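PDB 2NRH: type III pantothenate kinase from Campylobacter jejuni, which probably catalyses the ATP-dependent phosphorylation of pantothenate, the first step of coenzyme A biosynthesis. Local coordinates for residues I78-T83 with K192-R197; L171-G176 with D186-D191. The protein carries 2 engineered substitutions. One frame throughout, in Å; residues are numbered along the deposited sequence.

The centres of the two contacts lie about 11 Å apart, and contact 2 is nested in the loop that contact 1 closes: along the chain come 78-83, then 171-176, 186-191 and, directly after, 192-197. Contact 2 pairs strands 171-174 and 188-190 at one end of the second five-stranded sheet. Contact 1 sets helices 75-81 and 194-204 against the sheet's face carrying Val89 and Tyr172, where Leu194 CD1 meets Tyr172 CB. Helices 146-165 and 178-182 cover the face with Leu171 and Phe173. Ile195 also touches Asp7, from the first sheet, so contact 1 reaches the junction of the two halves expected of this actin-like kinase fold.

Contact 1: residues I78-T83 with K192-R197; sequences IAACYT and KLLIFR
Ala80 and Ile195 bring two helices close together, their CA atoms 4.2 Å apart. Ala80 CB rests on Ile195 CG1 at 3.6 Å; chi1 of -78° sets that CG1 beside the isoleucine's backbone N and leaves Ile195 CG2 anti to the same N, facing Ala79 CB at 4.0 Å. Leu194, in the first turn of helix 194-204, can be followed outward. From CB the chain runs to CG, which skirts the carbonyl oxygen of Ala80. There it forks: CD1 lies 3.4 Å from Ala80 O, and CD2 reaches across to the hydroxyl OG1 of Thr83 at 4.1 Å. Thr83 splits its two branches: its methyl CG2 lies 3.5 Å from Arg197 O, and its OG1 is hydrogen-bonded to a water at 2.6 Å. The same water donates to Ala79 O and to Leu194 O, and so links two backbone acceptors across the contact. Val89 of strand 87-92 touches both Ala80 and Leu194, and Ile195 goes on to touch Asp7 and Asp91, predicted ATP and potassium sites. The two segments therefore meet through alanine methyls set against Leu194 and Ile195, and through a water beside Thr83, where one solvent molecule bridges two carbonyl oxygens that could not bond to each other.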
loop_
_atom_site.group_PDB
_atom_site.type_symbol
_atom_site.label_atom_id
_atom_site.label_comp_id
_atom_site.label_asym_id
_atom_site.label_seq_id
_atom_site.Cartn_x
_atom_site.Cartn_y
_atom_site.Cartn_z
ATOM N N ILE B 78 -11.437 9.850 15.297
ATOM C CA ILE B 78 -11.578 10.593 16.525
ATOM C C ILE B 78 -12.024 9.666 17.684
ATOM O O ILE B 78 -11.366 9.609 18.719
ATOM C CB ILE B 78 -12.526 11.833 16.362
ATOM C CG1 ILE B 78 -11.828 12.911 15.551
ATOM C CG2 ILE B 78 -12.936 12.391 17.746
ATOM C CD1 ILE B 78 -12.697 14.032 15.029
ATOM N N ALA B 79 -13.129 8.937 17.479
ATOM C CA ALA B 79 -13.680 8.066 18.482
ATOM C C ALA B 79 -12.708 6.973 18.932
ATOM O O ALA B 79 -12.760 6.537 20.090
ATOM C CB ALA B 79 -14.999 7.434 17.964
ATOM N N ALA B 80 -11.854 6.489 18.034
ATOM C CA ALA B 80 -10.858 5.453 18.421
ATOM C C ALA B 80 -9.675 6.029 19.169
ATOM O O ALA B 80 -9.031 5.299 19.941
ATOM C CB ALA B 80 -10.351 4.671 17.230
ATOM N N CYS B 81 -9.350 7.291 18.895
ATOM C CA CYS B 81 -8.291 7.989 19.639
ATOM C C CYS B 81 -8.755 8.503 20.999
ATOM O O CYS B 81 -7.950 8.889 21.839
ATOM C CB CYS B 81 -7.727 9.166 18.839
ATOM S SG CYS B 81 -6.761 8.607 17.443
ATOM N N TYR B 82 -10.055 8.559 21.177
ATOM C CA TYR B 82 -10.620 9.372 22.214
ATOM C C TYR B 82 -10.282 8.895 23.645
ATOM O O TYR B 82 -10.162 9.740 24.539
ATOM C CB TYR B 82 -12.134 9.416 22.063
ATOM C CG TYR B 82 -12.766 10.627 22.706
ATOM C CD1 TYR B 82 -12.304 11.910 22.410
ATOM C CD2 TYR B 82 -13.819 10.500 23.603
ATOM C CE1 TYR B 82 -12.862 13.016 22.967
ATOM C CE2 TYR B 82 -14.399 11.638 24.166
ATOM C CZ TYR B 82 -13.908 12.879 23.825
ATOM O OH TYR B 82 -14.471 14.017 24.326
ATOM N N THR B 83 -10.201 7.575 23.895
ATOM C CA THR B 83 -9.929 7.108 25.281
ATOM C C THR B 83 -8.406 7.010 25.542
ATOM O O THR B 83 -7.964 6.515 26.575
ATOM C CB THR B 83 -10.573 5.779 25.583
ATOM O OG1 THR B 83 -10.120 4.823 24.624
ATOM C CG2 THR B 83 -12.040 5.885 25.512
ATOM N N LYS B 192 -10.780 -4.730 20.055
ATOM C CA LYS B 192 -11.816 -4.744 19.035
ATOM C C LYS B 192 -12.784 -3.591 19.205
ATOM O O LYS B 192 -13.384 -3.130 18.231
ATOM C CB LYS B 192 -12.585 -6.063 19.145
ATOM C CG LYS B 192 -13.734 -6.263 18.169
ATOM C CD LYS B 192 -14.409 -7.593 18.446
ATOM C CE LYS B 192 -15.241 -8.018 17.265
ATOM N NZ LYS B 192 -16.371 -8.917 17.748
ATOM N N LEU B 193 -12.937 -3.135 20.440
ATOM C CA LEU B 193 -13.947 -2.155 20.754
ATOM C C LEU B 193 -13.422 -0.752 21.011
ATOM O O LEU B 193 -14.079 0.010 21.691
ATOM C CB LEU B 193 -14.765 -2.597 21.970
ATOM C CG LEU B 193 -15.361 -4.008 22.085
ATOM C CD1 LEU B 193 -15.740 -4.277 23.540
ATOM C CD2 LEU B 193 -16.572 -4.227 21.212
ATOM N N LEU B 194 -12.279 -0.378 20.451
ATOM C CA LEU B 194 -11.749 0.961 20.713
ATOM C C LEU B 194 -12.734 2.125 20.503
ATOM O O LEU B 194 -12.797 3.075 21.308
ATOM C CB LEU B 194 -10.500 1.244 19.879
ATOM C CG LEU B 194 -9.191 1.192 20.610
ATOM C CD1 LEU B 194 -8.210 2.031 19.850
ATOM C CD2 LEU B 194 -9.327 1.693 22.126
ATOM N N ILE B 195 -13.465 2.045 19.401
ATOM C CA ILE B 195 -14.323 3.104 18.935
ATOM C C ILE B 195 -15.503 3.190 19.887
ATOM O O ILE B 195 -15.856 4.272 20.321
ATOM C CB ILE B 195 -14.754 2.851 17.440
ATOM C CG1 ILE B 195 -13.613 3.222 16.508
ATOM C CG2 ILE B 195 -15.908 3.698 17.050
ATOM C CD1 ILE B 195 -13.950 3.107 15.036
ATOM N N PHE B 196 -16.114 2.045 20.191
ATOM C CA PHE B 196 -17.265 1.996 21.097
ATOM C C PHE B 196 -16.905 2.458 22.503
ATOM O O PHE B 196 -17.791 2.888 23.245
ATOM C CB PHE B 196 -17.844 0.580 21.177
ATOM C CG PHE B 196 -18.660 0.188 20.012
ATOM C CD1 PHE B 196 -19.756 0.953 19.616
ATOM C CD2 PHE B 196 -18.349 -0.970 19.300
ATOM C CE1 PHE B 196 -20.523 0.588 18.510
ATOM C CE2 PHE B 196 -19.111 -1.359 18.190
ATOM C CZ PHE B 196 -20.209 -0.569 17.794
ATOM N N ARG B 197 -15.634 2.324 22.885
ATOM C CA ARG B 197 -15.123 2.914 24.129
ATOM C C ARG B 197 -15.075 4.469 24.088
ATOM O O ARG B 197 -15.454 5.132 25.053
ATOM C CB ARG B 197 -13.730 2.360 24.476
ATOM C CG ARG B 197 -13.693 0.879 24.834
ATOM C CD ARG B 197 -12.344 0.446 25.536
ATOM N NE ARG B 197 -12.603 -0.549 26.596
ATOM C CZ ARG B 197 -11.841 -0.748 27.683
ATOM N NH1 ARG B 197 -10.716 -0.049 27.898
ATOM N NH2 ARG B 197 -12.202 -1.675 28.562
HETATM O O HOH W 1 -11.060 4.985 22.228
#

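Contact 2: residues L171-G176 with D186-D191; sequences LYFTGG and DHAIYD. With SO4 (sulfate ion), chain E.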
loop_
_atom_site.group_PDB
_atom_site.type_symbol
_atom_site.label_atom_id
_atom_site.label_comp_id
_atom_site.label_asym_id
_atom_site.label_seq_id
_atom_site.Cartn_x
_atom_site.Cartn_y
_atom_site.Cartn_z
ATOM N N LEU B 171 1.187 1.254 21.600
ATOM C CA LEU B 171 0.322 1.030 20.444
ATOM C C LEU B 171 -0.993 0.460 20.859
ATOM O O LEU B 171 -1.043 -0.445 21.688
ATOM C CB LEU B 171 0.919 0.029 19.497
ATOM C CG LEU B 171 1.913 0.536 18.487
ATOM C CD1 LEU B 171 2.790 -0.620 18.052
ATOM C CD2 LEU B 171 1.140 1.084 17.354
ATOM N N TYR B 172 -2.064 0.997 20.272
ATOM C CA TYR B 172 -3.359 0.415 20.410
ATOM C C TYR B 172 -3.795 0.035 18.988
ATOM O O TYR B 172 -3.441 0.747 18.016
ATOM C CB TYR B 172 -4.283 1.413 21.082
ATOM C CG TYR B 172 -3.754 1.878 22.444
ATOM C CD1 TYR B 172 -4.205 1.277 23.612
ATOM C CD2 TYR B 172 -2.787 2.883 22.547
ATOM C CE1 TYR B 172 -3.767 1.666 24.803
ATOM C CE2 TYR B 172 -2.316 3.283 23.755
ATOM C CZ TYR B 172 -2.806 2.659 24.888
ATOM O OH TYR B 172 -2.386 3.025 26.139
ATOM N N PHE B 173 -4.498 -1.099 18.877
ATOM C CA PHE B 173 -4.873 -1.665 17.605
ATOM C C PHE B 173 -6.331 -2.019 17.686
ATOM O O PHE B 173 -6.811 -2.378 18.764
ATOM C CB PHE B 173 -4.092 -2.959 17.287
ATOM C CG PHE B 173 -2.805 -2.736 16.572
ATOM C CD1 PHE B 173 -2.768 -2.648 15.186
ATOM C CD2 PHE B 173 -1.622 -2.629 17.281
ATOM C CE1 PHE B 173 -1.543 -2.422 14.503
ATOM C CE2 PHE B 173 -0.427 -2.417 16.625
ATOM C CZ PHE B 173 -0.388 -2.316 15.211
ATOM N N THR B 174 -7.023 -1.899 16.548
ATOM C CA THR B 174 -8.462 -2.231 16.466
ATOM C C THR B 174 -8.786 -2.586 15.038
ATOM O O THR B 174 -7.916 -2.499 14.160
ATOM C CB THR B 174 -9.428 -1.083 17.049
ATOM O OG1 THR B 174 -10.765 -1.580 17.203
ATOM C CG2 THR B 174 -9.437 0.194 16.208
ATOM N N GLY B 175 -10.004 -3.041 14.803
ATOM C CA GLY B 175 -10.403 -3.388 13.437
ATOM C C GLY B 175 -10.180 -4.856 13.089
ATOM O O GLY B 175 -9.458 -5.567 13.808
ATOM N N GLY B 176 -10.817 -5.304 11.995
ATOM C CA GLY B 176 -10.771 -6.697 11.538
ATOM C C GLY B 176 -9.376 -7.239 11.384
ATOM O O GLY B 176 -9.174 -8.424 11.563
ATOM N N ASP B 186 5.639 -5.891 20.607
ATOM C CA ASP B 186 5.408 -5.973 22.052
ATOM C C ASP B 186 5.064 -4.598 22.582
ATOM O O ASP B 186 5.380 -3.587 21.946
ATOM C CB ASP B 186 6.556 -6.632 22.799
ATOM C CG ASP B 186 7.804 -5.835 22.747
ATOM O OD1 ASP B 186 7.991 -5.038 23.708
ATOM O OD2 ASP B 186 8.597 -6.005 21.782
ATOM N N HIS B 187 4.380 -4.560 23.724
ATOM C CA HIS B 187 3.888 -3.306 24.292
ATOM C C HIS B 187 2.741 -2.720 23.439
ATOM O O HIS B 187 2.569 -1.501 23.360
ATOM C CB HIS B 187 5.034 -2.287 24.461
ATOM C CG HIS B 187 6.090 -2.698 25.456
ATOM N ND1 HIS B 187 7.395 -2.236 25.390
ATOM C CD2 HIS B 187 6.032 -3.511 26.545
ATOM C CE1 HIS B 187 8.091 -2.750 26.391
ATOM N NE2 HIS B 187 7.290 -3.527 27.105
ATOM N N ALA B 188 1.966 -3.602 22.812
ATOM C CA ALA B 188 0.829 -3.223 22.021
ATOM C C ALA B 188 -0.393 -3.979 22.497
ATOM O O ALA B 188 -0.313 -5.162 22.839
ATOM C CB ALA B 188 1.086 -3.531 20.593
ATOM N N ILE B 189 -1.529 -3.288 22.533
ATOM C CA ILE B 189 -2.805 -3.881 22.867
ATOM C C ILE B 189 -3.655 -3.995 21.616
ATOM O O ILE B 189 -3.483 -3.230 20.679
ATOM C CB ILE B 189 -3.532 -3.026 23.916
ATOM C CG1 ILE B 189 -3.499 -3.725 25.279
ATOM C CG2 ILE B 189 -5.013 -2.821 23.548
ATOM C CD1 ILE B 189 -2.280 -3.388 26.131
ATOM N N TYR B 190 -4.550 -4.970 21.601
ATOM C CA TYR B 190 -5.570 -5.052 20.606
ATOM C C TYR B 190 -6.881 -4.964 21.368
ATOM O O TYR B 190 -7.093 -5.673 22.362
ATOM C CB TYR B 190 -5.509 -6.325 19.735
ATOM C CG TYR B 190 -6.767 -6.482 18.899
ATOM C CD1 TYR B 190 -6.956 -5.695 17.735
ATOM C CD2 TYR B 190 -7.801 -7.358 19.288
ATOM C CE1 TYR B 190 -8.116 -5.749 16.984
ATOM C CE2 TYR B 190 -8.980 -7.461 18.499
ATOM C CZ TYR B 190 -9.110 -6.633 17.336
ATOM O OH TYR B 190 -10.236 -6.692 16.532
ATOM N N ASP B 191 -7.756 -4.075 20.896
ATOM C CA ASP B 191 -9.041 -3.876 21.485
ATOM C C ASP B 191 -9.987 -3.697 20.303
ATOM O O ASP B 191 -9.969 -2.687 19.611
ATOM C CB ASP B 191 -8.960 -2.660 22.370
ATOM C CG ASP B 191 -10.244 -2.368 23.106
ATOM O OD1 ASP B 191 -11.289 -3.051 22.911
ATOM O OD2 ASP B 191 -10.207 -1.401 23.893
HETATM S S SO4 E . -13.343 -3.682 10.261
HETATM O O1 SO4 E . -12.209 -3.241 11.047
HETATM O O2 SO4 E . -13.041 -4.992 9.694
HETATM O O3 SO4 E . -14.515 -3.783 11.141
HETATM O O4 SO4 E . -13.567 -2.735 9.149
#
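A beta-alpha-beta unit, strand 171-174, helix 178-182 and strand 188-190, closes here as Leu171, Tyr172 and Phe173 pair in parallel with Ala188, Ile189 and Tyr190. The backbone ladder runs from Ile189 N to Leu171 O (3.0 Å), through a weak, bent bond from Phe173 N to Ile189 O, to a nearly straight one from Asp191 N to Phe173 O (2.9 Å). On one face Leu171 CB packs on Ala188 CB at 3.7 Å, and the Phe173 ring turns an edge to that same alanine methyl; on the other, Tyr172 and Ile189 run side by side, the ring atom CD1 meeting CG2.

At the C-terminal ends of the strands, side chains add to the backbone bonds. Thr174 OG1 lies anti to its backbone N (chi1 -168°) and donates to Asp191 O at 2.8 Å, in the carbonyl plane and on a lone pair. Tyr190 has CG anti to its own N (chi1 169°), which lays the ring along the neighbouring strand: CD1 passes Phe173 O, CE1 reaches Thr174 CA, and OH donates to Gly175 O at 3.0 Å from 52° above that carbonyl's plane. Asp191 OD1 takes the backbone NH of Leu193, leading the chain into helix 194-204.

Beyond Gly175, Gly176 N donates to sulfate O1 at 2.7 Å. The sulfate, probably from the crystallisation liquor, indicates that an anion can lie against the Gly175-Gly176 loop; this is consistent with a place for an ATP phosphate, as in actin-like kinases. The hydroxyls of Thr174 and Tyr190 thus add a bond each across the strand ends, the second to the Gly175 carbonyl next to the sulfate-binding NH of Gly176, which may steady the loop.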